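Local structure of isoaspartyl dipeptidase (Fervidobacterium islandicum, 7CDH) at residues Y130-V135 / S165-E170; I157-H162 / E204-I209. The protein probably hydrolyses isoaspartyl (beta-aspartyl) dipeptides as a zinc-dependent M38 metallopeptidase, in a role linked to protein repair. All coordinates share one frame; numbering follows the deposited sequence.

Interaction 1 of 2, residues Y130-V135 / S165-E170; sequences YRVPPV and SQPTLE
The hydroxyl of S165 donates to the backbone carbonyl of V132, with OG 2.7 Å from O. It reaches that oxygen in the carbonyl plane, on a lone pair, at a C=O...donor angle of 120°. The same OG lies 2.9 Å from V132 N, so a single hydroxyl faces both polar backbone atoms of one residue. What brings it there is a first torsion of 69°, which sets OG between the backbone N and carbonyl carbon of S165. With an alanine here, V132 O would probably be left without this donor, and V132 N without the oxygen close to it. A water adds a second bridge: it donates to Y130 O and accepts from S165 N at 3.0 Å. In the TIM-barrel fold of the amidohydrolases, loops at the C-terminal ends of the strands build the rim; here the loop after strand 122-127 meets the one leading from strand 151-159 into helix 169-186. The apolar part is carried by V132, whose CB sits 3.8 Å from P167 CB, the two side chains crossing at about a right angle. Both methyls of V132 also meet that one proline carbon. R131 also lays its CG 3.8 Å from S165 CB, while the extended chain carries the guanidinium on to a salt bridge with D178 of the second subunit.

Interaction 2 of 2, residues I157-H162 / E204-I209; sequences IAISDH and EYLFDI
I159 meets Y205 and L206 where helix 204-212 packs on strand 151-159 in the beta/alpha barrel. Helix 204-212 follows strand 191-196, the neighbour of strand 151-159 in the sheet, so the helix of one beta-alpha unit packs against the strand of the unit before it.

Polar bonds run within the helix segment or to other parts of the protein. D208 N donates to E204 O and I209 N to Y205 O, both at 2.9 Å, the regular turns of the helix. S160 OG bonds to G202 O, and the Y205 hydroxyl to P167 O. D161 OD2 bonds to H195 NE2, and H195 is a zinc ligand, so the loop just past the strand's end reaches the metal site as a second-shell partner.

All the contacts between the two segments are apolar, and I159 carries the strand's share. Its two branches part company: CG2 goes to the tyrosine, while CD1, at the end of the longer branch, goes to the leucine. The first torsion of 52° explains the split, since it puts CG1 between the backbone N and the carbonyl carbon and leaves CG2 beside the backbone N. CG2 approaches the Y205 ring at its edge, near the ring plane, 4.1 Å from CD2, so the methyl meets the rim of the ring. The isoleucine and tyrosine side chains run past one another, pointing opposite ways. L206, by contrast, crosses I159 obliquely, and the link to it is made between methyls, I159 CD1 and L206 CD1, 3.9 Å apart.

In the fold
Interactions 1 and 2 sit next to each other, their centres 10 Å apart. Both are buried, yet they lie well away from the centre of the chain, at 24 and 21 Å, and both reach the second subunit: interaction 1 through S165, Q166 and the partly exposed R131, interaction 2 through H162. Interaction 1 joins two loops, and its chemistry is mixed: a side-chain hydroxyl, a water and backbone groups, with a few carbons beside them. Interaction 2 joins a strand to a helix and relies on methyl and ring contacts alone. Their segments alternate along the chain, strand 151-159 leading into helix 169-186, and they also touch directly where V132 packs on I157.

Interaction 1 of 2, residues Y130-V135 / S165-E170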
loop_
_atom_site.group_PDB
_atom_site.type_symbol
_atom_site.label_atom_id
_atom_site.label_comp_id
_atom_site.label_asym_id
_atom_site.label_seq_id
_atom_site.Cartn_x
_atom_site.Cartn_y
_atom_site.Cartn_z
ATOM N N TYR A 130 12.186 20.664 4.376
ATOM C CA TYR A 130 12.081 21.651 3.282
ATOM C C TYR A 130 10.995 21.217 2.306
ATOM O O TYR A 130 10.214 22.047 1.873
ATOM C CB TYR A 130 13.369 21.781 2.475
ATOM C CG TYR A 130 14.356 22.836 2.908
ATOM C CD1 TYR A 130 14.542 23.204 4.236
ATOM C CD2 TYR A 130 15.173 23.433 1.952
ATOM C CE1 TYR A 130 15.495 24.147 4.606
ATOM C CE2 TYR A 130 16.104 24.401 2.299
ATOM C CZ TYR A 130 16.279 24.746 3.629
ATOM O OH TYR A 130 17.247 25.677 3.920
ATOM N N ARG A 131 11.004 19.945 1.922
ATOM C CA ARG A 131 10.262 19.478 0.738
ATOM C C ARG A 131 8.767 19.408 1.028
ATOM O O ARG A 131 8.369 18.960 2.090
ATOM C CB ARG A 131 10.745 18.102 0.323
ATOM C CG ARG A 131 10.015 17.575 -0.899
ATOM C CD ARG A 131 10.811 16.443 -1.473
ATOM N NE ARG A 131 10.212 15.958 -2.688
ATOM C CZ ARG A 131 9.194 15.119 -2.752
ATOM N NH1 ARG A 131 8.628 14.653 -1.646
ATOM N NH2 ARG A 131 8.750 14.773 -3.950
ATOM N N VAL A 132 7.982 19.827 0.054
ATOM C CA VAL A 132 6.519 19.575 -0.034
ATOM C C VAL A 132 6.324 18.506 -1.106
ATOM O O VAL A 132 6.921 18.638 -2.181
ATOM C CB VAL A 132 5.815 20.898 -0.380
ATOM C CG1 VAL A 132 4.396 20.664 -0.840
ATOM C CG2 VAL A 132 5.885 21.866 0.791
ATOM N N PRO A 133 5.563 17.401 -0.884
ATOM C CA PRO A 133 4.812 17.125 0.338
ATOM C C PRO A 133 5.703 16.669 1.496
ATOM O O PRO A 133 6.696 15.979 1.283
ATOM C CB PRO A 133 3.901 15.924 -0.048
ATOM C CG PRO A 133 4.648 15.191 -1.106
ATOM C CD PRO A 133 5.455 16.263 -1.832
ATOM N N PRO A 134 5.378 17.034 2.750
ATOM C CA PRO A 134 6.326 16.898 3.846
ATOM C C PRO A 134 6.412 15.468 4.377
ATOM O O PRO A 134 5.388 14.831 4.382
ATOM C CB PRO A 134 5.760 17.847 4.910
ATOM C CG PRO A 134 4.293 17.825 4.658
ATOM C CD PRO A 134 4.154 17.717 3.152
ATOM N N VAL A 135 7.616 15.045 4.782
ATOM C CA VAL A 135 7.888 13.748 5.459
ATOM C C VAL A 135 7.100 13.780 6.767
ATOM O O VAL A 135 6.933 14.873 7.324
ATOM C CB VAL A 135 9.390 13.547 5.760
ATOM C CG1 VAL A 135 10.196 13.322 4.502
ATOM C CG2 VAL A 135 9.980 14.719 6.591
ATOM N N SER A 165 10.753 22.545 -3.168
ATOM C CA SER A 165 10.170 21.563 -4.100
ATOM C C SER A 165 9.157 22.291 -4.975
ATOM O O SER A 165 8.318 21.640 -5.557
ATOM C CB SER A 165 9.576 20.446 -3.354
ATOM O OG SER A 165 8.429 20.861 -2.637
ATOM N N GLN A 166 9.262 23.614 -5.050
ATOM C CA GLN A 166 8.378 24.496 -5.855
ATOM C C GLN A 166 6.923 24.207 -5.485
ATOM O O GLN A 166 6.100 23.889 -6.327
ATOM C CB GLN A 166 8.689 24.342 -7.345
ATOM C CG GLN A 166 10.121 24.699 -7.744
ATOM C CD GLN A 166 10.491 26.150 -7.474
ATOM O OE1 GLN A 166 9.657 27.053 -7.569
ATOM N NE2 GLN A 166 11.752 26.380 -7.102
ATOM N N PRO A 167 6.535 24.366 -4.207
ATOM C CA PRO A 167 5.167 24.076 -3.791
ATOM C C PRO A 167 4.178 25.124 -4.294
ATOM O O PRO A 167 4.521 26.297 -4.347
ATOM C CB PRO A 167 5.232 24.188 -2.264
ATOM C CG PRO A 167 6.342 25.208 -2.034
ATOM C CD PRO A 167 7.365 24.867 -3.105
ATOM N N THR A 168 2.967 24.688 -4.620
ATOM C CA THR A 168 1.839 25.573 -5.021
ATOM C C THR A 168 1.176 26.164 -3.777
ATOM O O THR A 168 1.333 25.597 -2.689
ATOM C CB THR A 168 0.793 24.803 -5.824
ATOM O OG1 THR A 168 0.175 23.813 -4.989
ATOM C CG2 THR A 168 1.405 24.176 -7.056
ATOM N N LEU A 169 0.358 27.185 -3.965
ATOM C CA LEU A 169 -0.414 27.823 -2.874
ATOM C C LEU A 169 -1.397 26.810 -2.280
ATOM O O LEU A 169 -1.536 26.764 -1.047
ATOM C CB LEU A 169 -1.141 29.052 -3.428
ATOM C CG LEU A 169 -2.057 29.755 -2.421
ATOM C CD1 LEU A 169 -1.284 30.136 -1.169
ATOM C CD2 LEU A 169 -2.719 30.971 -3.055
ATOM N N GLU A 170 -2.074 26.045 -3.128
ATOM C CA GLU A 170 -3.029 24.992 -2.711
ATOM C C GLU A 170 -2.321 23.982 -1.802
ATOM O O GLU A 170 -2.901 23.658 -0.740
ATOM C CB GLU A 170 -3.681 24.356 -3.939
ATOM C CG GLU A 170 -4.725 25.275 -4.581
ATOM C CD GLU A 170 -5.343 24.788 -5.894
ATOM O OE1 GLU A 170 -4.831 23.783 -6.470
ATOM O OE2 GLU A 170 -6.339 25.418 -6.356
HETATM O O HOH W 1 9.585 23.280 -0.532
#

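Interaction 2 of 2, residues I157-H162 / E204-I209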
loop_
_atom_site.group_PDB
_atom_site.type_symbol
_atom_site.label_atom_id
_atom_site.label_comp_id
_atom_site.label_asym_id
_atom_site.label_seq_id
_atom_site.Cartn_x
_atom_site.Cartn_y
_atom_site.Cartn_z
ATOM N N ILE A 157 9.475 24.428 5.881
ATOM C CA ILE A 157 8.992 24.351 4.477
ATOM C C ILE A 157 9.672 25.460 3.685
ATOM O O ILE A 157 9.587 26.600 4.093
ATOM C CB ILE A 157 7.467 24.479 4.464
ATOM C CG1 ILE A 157 6.844 23.295 5.198
ATOM C CG2 ILE A 157 6.945 24.628 3.055
ATOM C CD1 ILE A 157 5.347 23.387 5.274
ATOM N N ALA A 158 10.372 25.121 2.619
ATOM C CA ALA A 158 11.091 26.096 1.786
ATOM C C ALA A 158 10.109 26.714 0.802
ATOM O O ALA A 158 9.376 25.974 0.132
ATOM C CB ALA A 158 12.254 25.455 1.069
ATOM N N ILE A 159 10.147 28.037 0.720
ATOM C CA ILE A 159 9.473 28.858 -0.328
ATOM C C ILE A 159 10.509 29.851 -0.837
ATOM O O ILE A 159 11.425 30.195 -0.076
ATOM C CB ILE A 159 8.245 29.558 0.270
ATOM C CG1 ILE A 159 8.627 30.319 1.549
ATOM C CG2 ILE A 159 7.148 28.536 0.533
ATOM C CD1 ILE A 159 7.616 31.331 1.996
ATOM N N SER A 160 10.346 30.296 -2.064
ATOM C CA SER A 160 11.151 31.370 -2.680
ATOM C C SER A 160 12.619 31.013 -2.503
ATOM O O SER A 160 13.381 31.848 -2.018
ATOM C CB SER A 160 10.785 32.703 -2.083
ATOM O OG SER A 160 9.378 32.957 -2.215
ATOM N N ASP A 161 12.989 29.795 -2.900
ATOM C CA ASP A 161 14.346 29.226 -2.678
ATOM C C ASP A 161 14.647 28.174 -3.750
ATOM O O ASP A 161 13.742 27.422 -4.120
ATOM C CB ASP A 161 14.482 28.571 -1.302
ATOM C CG ASP A 161 15.919 28.312 -0.914
ATOM O OD1 ASP A 161 16.457 27.245 -1.294
ATOM O OD2 ASP A 161 16.503 29.208 -0.280
ATOM N N HIS A 162 15.898 28.110 -4.184
ATOM C CA HIS A 162 16.372 27.182 -5.231
ATOM C C HIS A 162 16.382 25.725 -4.705
ATOM O O HIS A 162 16.401 24.843 -5.537
ATOM C CB HIS A 162 17.707 27.693 -5.796
ATOM C CG HIS A 162 18.845 27.661 -4.835
ATOM N ND1 HIS A 162 19.196 28.748 -4.069
ATOM C CD2 HIS A 162 19.729 26.702 -4.527
ATOM C CE1 HIS A 162 20.251 28.457 -3.336
ATOM N NE2 HIS A 162 20.581 27.217 -3.598
ATOM N N GLU A 204 5.047 36.339 -0.387
ATOM C CA GLU A 204 3.764 36.401 -1.153
ATOM C C GLU A 204 2.720 35.405 -0.590
ATOM O O GLU A 204 1.602 35.799 -0.217
ATOM C CB GLU A 204 4.066 36.070 -2.611
ATOM C CG GLU A 204 3.276 36.829 -3.651
ATOM C CD GLU A 204 4.003 36.808 -4.999
ATOM O OE1 GLU A 204 4.747 37.803 -5.311
ATOM O OE2 GLU A 204 3.882 35.775 -5.715
ATOM N N TYR A 205 3.036 34.118 -0.551
ATOM C CA TYR A 205 2.083 33.064 -0.130
ATOM C C TYR A 205 1.517 33.364 1.257
ATOM O O TYR A 205 0.354 32.998 1.488
ATOM C CB TYR A 205 2.787 31.709 -0.092
ATOM C CG TYR A 205 3.019 31.060 -1.427
ATOM C CD1 TYR A 205 2.378 31.478 -2.583
ATOM C CD2 TYR A 205 3.842 29.957 -1.503
ATOM C CE1 TYR A 205 2.571 30.829 -3.792
ATOM C CE2 TYR A 205 4.045 29.297 -2.700
ATOM C CZ TYR A 205 3.407 29.727 -3.847
ATOM O OH TYR A 205 3.638 29.034 -4.991
ATOM N N LEU A 206 2.306 33.962 2.157
ATOM C CA LEU A 206 1.855 34.220 3.554
ATOM C C LEU A 206 0.741 35.278 3.535
ATOM O O LEU A 206 -0.290 35.080 4.236
ATOM C CB LEU A 206 3.034 34.596 4.455
ATOM C CG LEU A 206 3.809 33.412 5.039
ATOM C CD1 LEU A 206 4.484 32.593 3.960
ATOM C CD2 LEU A 206 4.859 33.878 6.028
ATOM N N PHE A 207 0.904 36.308 2.712
ATOM C CA PHE A 207 -0.103 37.371 2.490
ATOM C C PHE A 207 -1.321 36.751 1.805
ATOM O O PHE A 207 -2.465 37.102 2.221
ATOM C CB PHE A 207 0.503 38.543 1.713
ATOM C CG PHE A 207 1.432 39.393 2.548
ATOM C CD1 PHE A 207 0.962 40.074 3.655
ATOM C CD2 PHE A 207 2.772 39.516 2.231
ATOM C CE1 PHE A 207 1.812 40.850 4.425
ATOM C CE2 PHE A 207 3.616 40.302 2.996
ATOM C CZ PHE A 207 3.139 40.948 4.106
ATOM N N ASP A 208 -1.102 35.838 0.845
ATOM C CA ASP A 208 -2.197 35.146 0.110
ATOM C C ASP A 208 -3.051 34.330 1.091
ATOM O O ASP A 208 -4.290 34.417 1.029
ATOM C CB ASP A 208 -1.685 34.241 -1.008
ATOM C CG ASP A 208 -1.065 34.954 -2.200
ATOM O OD1 ASP A 208 -1.300 36.185 -2.362
ATOM O OD2 ASP A 208 -0.323 34.268 -2.947
ATOM N N ILE A 209 -2.430 33.638 2.036
ATOM C CA ILE A 209 -3.187 32.823 3.029
ATOM C C ILE A 209 -4.111 33.737 3.861
ATOM O O ILE A 209 -5.295 33.385 4.041
ATOM C CB ILE A 209 -2.214 32.005 3.901
ATOM C CG1 ILE A 209 -1.432 30.983 3.072
ATOM C CG2 ILE A 209 -2.968 31.353 5.031
ATOM C CD1 ILE A 209 -0.162 30.506 3.733
#